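Local structure of DNA sulfur modification protein DndE (Escherichia coli, 4LRV) at residues Ala8-Arg11 with Gln12-Asp15. The protein takes part in DNA phosphorothioation, the sulfur modification of the DNA backbone, and probably acts by binding DNA. Residues are numbered along the deposited sequence; the frame is centred on the assembly and turned at random.
Sequences ALSR and QTED
Ser10 is the N-cap of helix 11-23, its hydroxyl folded back onto the first turn so that Thr13 N donates to Ser10 OG at 3.2 Å, with an N-H...O angle of 162°. A chi1 of 62° sets OG between the backbone N and the carbonyl carbon of its own residue, which turns it to the Thr13 N-H. Lys53 NZ, from elsewhere in the chain, also hydrogen-bonds to this oxygen, while Asp56 OD1 accepts from the neighbouring Arg11 N. Helical bonding starts at once, Glu14 N reaching Ser10 O at 3.0 Å and Asp15 N reaching Arg11 O at 3.0 Å. Water 1 accepts from Ser10 N and lies 2.7 Å from Thr13 OG1, linking the backbone of the N-cap residue to the Thr13 hydroxyl. Were Ser10 replaced by an alanine, the Thr13 amide would probably lose its capping acceptor and Lys53 one of its oxygen partners. Next to the cap, Leu9 CD1 packs 3.7 Å from Thr13 CG2, and both side chains rest on helix 87-103. The Glu14 carboxylate accepts hydrogen bonds from the backbone N of Thr58 and of Leu59. The Arg11 chain, which also packs on Tyr23 of a neighbouring subunit, bends at chi2 (73°) and brings NH1 within 3.9 Å of Asp15 CB; no direct salt bridge forms, and water 2, in the guanidinium plane, accepts from Arg11 NH1 and donates to Asp15 OD1.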
loop_
_atom_site.group_PDB
_atom_site.type_symbol
_atom_site.label_atom_id
_atom_site.label_comp_id
_atom_site.label_asym_id
_atom_site.label_seq_id
_atom_site.Cartn_x
_atom_site.Cartn_y
_atom_site.Cartn_z
ATOM N N ALA A 8 -9.660 -20.864 11.488
ATOM C CA ALA A 8 -10.044 -21.139 10.112
ATOM C C ALA A 8 -11.477 -20.669 9.838
ATOM O O ALA A 8 -12.288 -20.571 10.755
ATOM C CB ALA A 8 -9.907 -22.631 9.813
ATOM N N LEU A 9 -11.770 -20.363 8.576
ATOM C CA LEU A 9 -13.137 -20.115 8.131
ATOM C C LEU A 9 -13.751 -21.407 7.588
ATOM O O LEU A 9 -13.125 -22.460 7.619
ATOM C CB LEU A 9 -13.153 -19.019 7.061
ATOM C CG LEU A 9 -12.826 -17.639 7.628
ATOM C CD1 LEU A 9 -12.677 -16.608 6.537
ATOM C CD2 LEU A 9 -13.896 -17.209 8.615
ATOM N N SER A 10 -14.980 -21.340 7.097
ATOM C CA SER A 10 -15.560 -22.519 6.463
ATOM C C SER A 10 -15.093 -22.586 5.023
ATOM O O SER A 10 -14.553 -21.609 4.480
ATOM C CB SER A 10 -17.084 -22.520 6.551
ATOM O OG SER A 10 -17.648 -21.410 5.881
ATOM N N ARG A 11 -15.282 -23.750 4.413
ATOM C CA ARG A 11 -14.960 -23.933 3.017
ATOM C C ARG A 11 -15.845 -23.008 2.185
ATOM O O ARG A 11 -15.346 -22.254 1.335
ATOM C CB ARG A 11 -15.150 -25.401 2.619
ATOM C CG ARG A 11 -14.970 -25.689 1.139
ATOM C CD ARG A 11 -13.515 -25.620 0.719
ATOM N NE ARG A 11 -13.375 -25.959 -0.690
ATOM C CZ ARG A 11 -13.002 -25.114 -1.648
ATOM N NH1 ARG A 11 -12.696 -23.848 -1.357
ATOM N NH2 ARG A 11 -12.923 -25.546 -2.910
ATOM N N GLN A 12 -17.146 -23.039 2.465
ATOM C CA GLN A 12 -18.113 -22.188 1.781
ATOM C C GLN A 12 -17.601 -20.746 1.732
ATOM O O GLN A 12 -17.537 -20.144 0.651
ATOM C CB GLN A 12 -19.480 -22.266 2.475
ATOM C CG GLN A 12 -20.571 -21.398 1.848
ATOM C CD GLN A 12 -21.918 -21.520 2.569
ATOM O OE1 GLN A 12 -22.172 -20.837 3.563
ATOM N NE2 GLN A 12 -22.790 -22.391 2.058
ATOM N N THR A 13 -17.214 -20.212 2.894
ATOM C CA THR A 13 -16.710 -18.839 3.000
ATOM C C THR A 13 -15.405 -18.588 2.238
ATOM O O THR A 13 -15.299 -17.596 1.525
ATOM C CB THR A 13 -16.514 -18.430 4.468
ATOM O OG1 THR A 13 -17.791 -18.360 5.105
ATOM C CG2 THR A 13 -15.802 -17.060 4.583
ATOM N N GLU A 14 -14.419 -19.473 2.405
ATOM C CA GLU A 14 -13.125 -19.315 1.743
ATOM C C GLU A 14 -13.319 -19.161 0.243
ATOM O O GLU A 14 -12.730 -18.276 -0.382
ATOM C CB GLU A 14 -12.191 -20.494 2.027
ATOM C CG GLU A 14 -11.168 -20.224 3.129
ATOM C CD GLU A 14 -10.056 -21.284 3.201
ATOM O OE1 GLU A 14 -10.151 -22.315 2.488
ATOM O OE2 GLU A 14 -9.076 -21.070 3.966
ATOM N N ASP A 15 -14.168 -20.022 -0.314
ATOM C CA ASP A 15 -14.464 -20.020 -1.733
ATOM C C ASP A 15 -15.049 -18.693 -2.223
ATOM O O ASP A 15 -14.698 -18.221 -3.301
ATOM C CB ASP A 15 -15.393 -21.189 -2.068
ATOM C CG ASP A 15 -15.589 -21.356 -3.547
ATOM O OD1 ASP A 15 -14.683 -20.972 -4.332
ATOM O OD2 ASP A 15 -16.660 -21.873 -3.926
HETATM O O HOH W 1 -17.284 -19.120 7.604
HETATM O O HOH W 2 -12.495 -22.151 -3.852
#